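Long-range contact in YrrB protein (PDB 2Q7F), which probably acts as a mediator bringing together RNA sulfuration components, RNA processing components and aminoacyl-tRNA synthetases: residues Ser89-Val102 against Met113-Leu127. Residues are numbered along the deposited sequence; the frame is centred on the assembly and turned at random.
Sequences SAATAYYGAGNVYV and MFEKALRAGMENGDL
Ala-117 O, with Ala-91 CB lying against it, takes two backbone bonds. Met-122 N reaches Ala-117 O at 3.2 Å, and Gly-121 N adds a weak one. Gly-121 N also bonds to Leu-118 O, and Gly-121 has positive phi. This Schellman motif ends helix 107-120 and turns Met-122 back toward helix 91-103. The Met-122 chain is extended, with CG anti to the backbone N (chi1 -175°). This lays Met-122 CE over the centre of the Tyr-95 ring, 3.5 Å from its centroid. The same ring meets Phe-114 obliquely, Tyr-95 CD1 to Phe-114 CE1 being 3.6 Å. Gly-98 CA lies over a face of the Phe-114 ring, where a CB on Gly-98 would clash.

Tyr-94 is a knob among Met-113, Lys-116, Ala-117 and Ala-120. Lys-116 CB covers one face of the Tyr-94 ring, 3.8 Å from its centroid. Met-113 SD sits at the ring edge, 4.0 Å from Tyr-94 CD1. Tyr-94 OH is hydrogen-bonded to Ser-88 O. With an alanine here, Lys-116 CB is likely to lose the ring it packs on, and Ser-88 O its hydroxyl partner. No hydrogen bond joins the two segments. The axes of helices 91-102 and 113-120 pass 7.7 Å apart at 163°, the antiparallel helix pair of a tetratricopeptide repeat, here TPR 3.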
# COMPACT_ATOMS: atom_id res chain seq x y z
N SER A 89 -3.91 -21.26 -9.03
CA SER A 89 -3.28 -20.16 -9.76
C SER A 89 -4.16 -18.92 -9.91
O SER A 89 -3.76 -17.95 -10.57
CB SER A 89 -2.81 -20.62 -11.15
OG SER A 89 -1.48 -21.12 -11.10
N ALA A 90 -5.35 -18.94 -9.31
CA ALA A 90 -6.28 -17.82 -9.44
C ALA A 90 -5.80 -16.59 -8.65
O ALA A 90 -6.09 -16.42 -7.47
CB ALA A 90 -7.67 -18.23 -9.03
N ALA A 91 -5.05 -15.73 -9.34
CA ALA A 91 -4.44 -14.55 -8.72
C ALA A 91 -5.43 -13.68 -7.94
O ALA A 91 -5.10 -13.18 -6.86
CB ALA A 91 -3.74 -13.72 -9.78
N THR A 92 -6.63 -13.50 -8.48
CA THR A 92 -7.63 -12.62 -7.89
C THR A 92 -8.14 -13.16 -6.55
O THR A 92 -8.54 -12.40 -5.68
CB THR A 92 -8.79 -12.36 -8.87
OG1 THR A 92 -9.25 -13.61 -9.41
CG2 THR A 92 -8.35 -11.46 -10.04
N ALA A 93 -8.11 -14.47 -6.37
CA ALA A 93 -8.46 -15.07 -5.08
C ALA A 93 -7.40 -14.77 -4.02
O ALA A 93 -7.74 -14.47 -2.87
CB ALA A 93 -8.68 -16.55 -5.22
N TYR A 94 -6.12 -14.83 -4.39
CA TYR A 94 -5.04 -14.42 -3.48
C TYR A 94 -5.15 -12.94 -3.14
O TYR A 94 -4.99 -12.54 -1.97
CB TYR A 94 -3.66 -14.72 -4.08
CG TYR A 94 -3.35 -16.20 -4.17
CD1 TYR A 94 -3.43 -17.01 -3.03
CD2 TYR A 94 -2.97 -16.78 -5.39
CE1 TYR A 94 -3.15 -18.36 -3.10
CE2 TYR A 94 -2.68 -18.14 -5.47
CZ TYR A 94 -2.78 -18.93 -4.32
OH TYR A 94 -2.51 -20.28 -4.37
N TYR A 95 -5.43 -12.13 -4.17
CA TYR A 95 -5.59 -10.69 -3.99
C TYR A 95 -6.80 -10.33 -3.12
O TYR A 95 -6.70 -9.48 -2.23
CB TYR A 95 -5.69 -10.01 -5.35
CG TYR A 95 -5.74 -8.50 -5.26
CD1 TYR A 95 -4.62 -7.76 -4.89
CD2 TYR A 95 -6.93 -7.81 -5.53
CE1 TYR A 95 -4.66 -6.38 -4.81
CE2 TYR A 95 -6.98 -6.42 -5.44
CZ TYR A 95 -5.85 -5.72 -5.09
OH TYR A 95 -5.88 -4.34 -4.99
N GLY A 96 -7.94 -10.98 -3.38
CA GLY A 96 -9.15 -10.73 -2.63
C GLY A 96 -8.96 -11.09 -1.18
O GLY A 96 -9.32 -10.31 -0.31
N ALA A 97 -8.40 -12.27 -0.92
CA ALA A 97 -8.12 -12.71 0.46
C ALA A 97 -7.15 -11.77 1.16
O ALA A 97 -7.28 -11.53 2.36
CB ALA A 97 -7.59 -14.13 0.48
N GLY A 98 -6.19 -11.25 0.40
CA GLY A 98 -5.16 -10.34 0.92
C GLY A 98 -5.76 -9.07 1.48
O GLY A 98 -5.41 -8.64 2.59
N ASN A 99 -6.69 -8.48 0.71
CA ASN A 99 -7.40 -7.29 1.16
C ASN A 99 -8.18 -7.52 2.46
O ASN A 99 -8.25 -6.64 3.32
CB ASN A 99 -8.31 -6.76 0.05
CG ASN A 99 -7.54 -6.00 -1.01
OD1 ASN A 99 -7.66 -6.26 -2.21
ND2 ASN A 99 -6.74 -5.04 -0.56
N VAL A 100 -8.75 -8.72 2.62
CA VAL A 100 -9.46 -9.06 3.84
C VAL A 100 -8.48 -9.04 5.02
O VAL A 100 -8.76 -8.49 6.07
CB VAL A 100 -10.18 -10.43 3.73
CG1 VAL A 100 -10.80 -10.86 5.07
CG2 VAL A 100 -11.24 -10.38 2.63
N TYR A 101 -7.32 -9.64 4.79
CA TYR A 101 -6.27 -9.69 5.78
C TYR A 101 -5.79 -8.29 6.13
O TYR A 101 -5.44 -8.02 7.29
CB TYR A 101 -5.12 -10.57 5.29
CG TYR A 101 -5.37 -12.04 5.53
CD1 TYR A 101 -5.41 -12.55 6.83
CD2 TYR A 101 -5.55 -12.92 4.48
CE1 TYR A 101 -5.65 -13.91 7.07
CE2 TYR A 101 -5.79 -14.29 4.70
CZ TYR A 101 -5.84 -14.77 6.00
OH TYR A 101 -6.07 -16.12 6.23
N VAL A 102 -5.79 -7.40 5.14
CA VAL A 102 -5.38 -6.01 5.36
C VAL A 102 -6.39 -5.33 6.29
O VAL A 102 -6.01 -4.71 7.28
CB VAL A 102 -5.21 -5.23 4.03
CG1 VAL A 102 -5.24 -3.74 4.26
CG2 VAL A 102 -3.90 -5.61 3.37
N MET A 113 -0.39 -13.48 1.02
CA MET A 113 -1.41 -13.49 -0.03
C MET A 113 -1.04 -12.65 -1.24
O MET A 113 -1.23 -13.09 -2.39
CB MET A 113 -2.79 -13.04 0.50
CG MET A 113 -3.54 -14.05 1.40
SD MET A 113 -3.84 -15.72 0.73
CE MET A 113 -2.49 -16.63 1.49
N PHE A 114 -0.52 -11.45 -0.99
CA PHE A 114 -0.14 -10.55 -2.08
C PHE A 114 1.02 -11.08 -2.90
O PHE A 114 1.02 -10.95 -4.11
CB PHE A 114 0.15 -9.13 -1.58
CG PHE A 114 -1.06 -8.38 -1.16
CD1 PHE A 114 -2.25 -8.48 -1.89
CD2 PHE A 114 -1.04 -7.56 -0.04
CE1 PHE A 114 -3.41 -7.77 -1.51
CE2 PHE A 114 -2.18 -6.85 0.35
CZ PHE A 114 -3.37 -6.96 -0.39
N GLU A 115 2.00 -11.67 -2.23
CA GLU A 115 3.13 -12.23 -2.93
C GLU A 115 2.70 -13.46 -3.75
O GLU A 115 3.24 -13.71 -4.83
CB GLU A 115 4.28 -12.53 -1.97
CG GLU A 115 5.65 -12.26 -2.59
CD GLU A 115 6.70 -11.76 -1.59
OE1 GLU A 115 6.48 -10.71 -0.95
OE2 GLU A 115 7.74 -12.43 -1.45
N LYS A 116 1.72 -14.21 -3.25
CA LYS A 116 1.16 -15.33 -4.01
C LYS A 116 0.38 -14.85 -5.23
O LYS A 116 0.42 -15.48 -6.29
CB LYS A 116 0.27 -16.23 -3.14
CG LYS A 116 1.03 -17.10 -2.13
CD LYS A 116 0.10 -18.13 -1.54
CE LYS A 116 0.59 -18.69 -0.23
NZ LYS A 116 1.90 -19.36 -0.37
N ALA A 117 -0.31 -13.72 -5.08
CA ALA A 117 -1.02 -13.12 -6.20
C ALA A 117 -0.02 -12.77 -7.29
O ALA A 117 -0.14 -13.23 -8.45
CB ALA A 117 -1.79 -11.89 -5.75
N LEU A 118 0.99 -12.00 -6.90
CA LEU A 118 2.10 -11.65 -7.77
C LEU A 118 2.76 -12.90 -8.37
O LEU A 118 3.06 -12.93 -9.57
CB LEU A 118 3.10 -10.79 -7.01
CG LEU A 118 4.47 -10.44 -7.60
CD1 LEU A 118 4.38 -9.80 -8.99
CD2 LEU A 118 5.20 -9.52 -6.66
N ARG A 119 2.97 -13.93 -7.56
CA ARG A 119 3.54 -15.17 -8.07
C ARG A 119 2.63 -15.86 -9.07
O ARG A 119 3.11 -16.46 -10.03
CB ARG A 119 3.92 -16.12 -6.94
CG ARG A 119 5.42 -16.24 -6.78
CD ARG A 119 5.86 -16.27 -5.33
NE ARG A 119 5.11 -17.23 -4.53
CZ ARG A 119 5.07 -17.21 -3.20
NH1 ARG A 119 5.74 -16.29 -2.53
NH2 ARG A 119 4.35 -18.12 -2.55
N ALA A 120 1.31 -15.76 -8.86
CA ALA A 120 0.35 -16.41 -9.75
C ALA A 120 0.10 -15.63 -11.04
O ALA A 120 -0.53 -16.14 -11.96
CB ALA A 120 -0.97 -16.70 -9.03
N GLY A 121 0.60 -14.39 -11.12
CA GLY A 121 0.55 -13.65 -12.37
C GLY A 121 0.11 -12.20 -12.30
O GLY A 121 0.44 -11.43 -13.19
N MET A 122 -0.64 -11.83 -11.27
CA MET A 122 -1.16 -10.46 -11.16
C MET A 122 -0.01 -9.47 -11.07
O MET A 122 0.85 -9.59 -10.19
CB MET A 122 -2.09 -10.32 -9.96
CG MET A 122 -2.78 -8.96 -9.82
SD MET A 122 -3.96 -8.97 -8.44
CE MET A 122 -4.43 -7.25 -8.37
N GLU A 123 0.01 -8.51 -11.99
CA GLU A 123 1.00 -7.44 -12.01
C GLU A 123 0.34 -6.12 -12.37
O GLU A 123 0.09 -5.85 -13.55
CB GLU A 123 2.12 -7.76 -13.01
CG GLU A 123 3.04 -8.90 -12.61
CD GLU A 123 3.97 -9.32 -13.74
OE1 GLU A 123 4.62 -8.44 -14.35
OE2 GLU A 123 4.07 -10.54 -14.00
N ASN A 124 0.05 -5.30 -11.37
CA ASN A 124 -0.51 -3.96 -11.59
C ASN A 124 -0.26 -3.00 -10.42
O ASN A 124 0.17 -3.42 -9.35
CB ASN A 124 -2.01 -4.03 -11.93
CG ASN A 124 -2.81 -4.77 -10.89
OD1 ASN A 124 -2.76 -4.45 -9.70
ND2 ASN A 124 -3.57 -5.76 -11.33
N GLY A 125 -0.53 -1.72 -10.65
CA GLY A 125 -0.20 -0.67 -9.70
C GLY A 125 -0.74 -0.94 -8.31
O GLY A 125 -0.03 -0.77 -7.32
N ASP A 126 -1.99 -1.37 -8.24
CA ASP A 126 -2.64 -1.61 -6.96
C ASP A 126 -1.95 -2.71 -6.15
O ASP A 126 -1.75 -2.55 -4.94
CB ASP A 126 -4.11 -1.97 -7.19
CG ASP A 126 -4.93 -0.79 -7.68
OD1 ASP A 126 -6.12 -0.99 -8.00
OD2 ASP A 126 -4.38 0.33 -7.74
N LEU A 127 -1.60 -3.80 -6.83
CA LEU A 127 -0.96 -4.92 -6.17
C LEU A 127 0.42 -4.56 -5.65
O LEU A 127 0.75 -4.88 -4.51
CB LEU A 127 -0.86 -6.15 -7.08
CG LEU A 127 -0.02 -7.31 -6.51
CD1 LEU A 127 -0.65 -7.97 -5.25
CD2 LEU A 127 0.29 -8.35 -7.57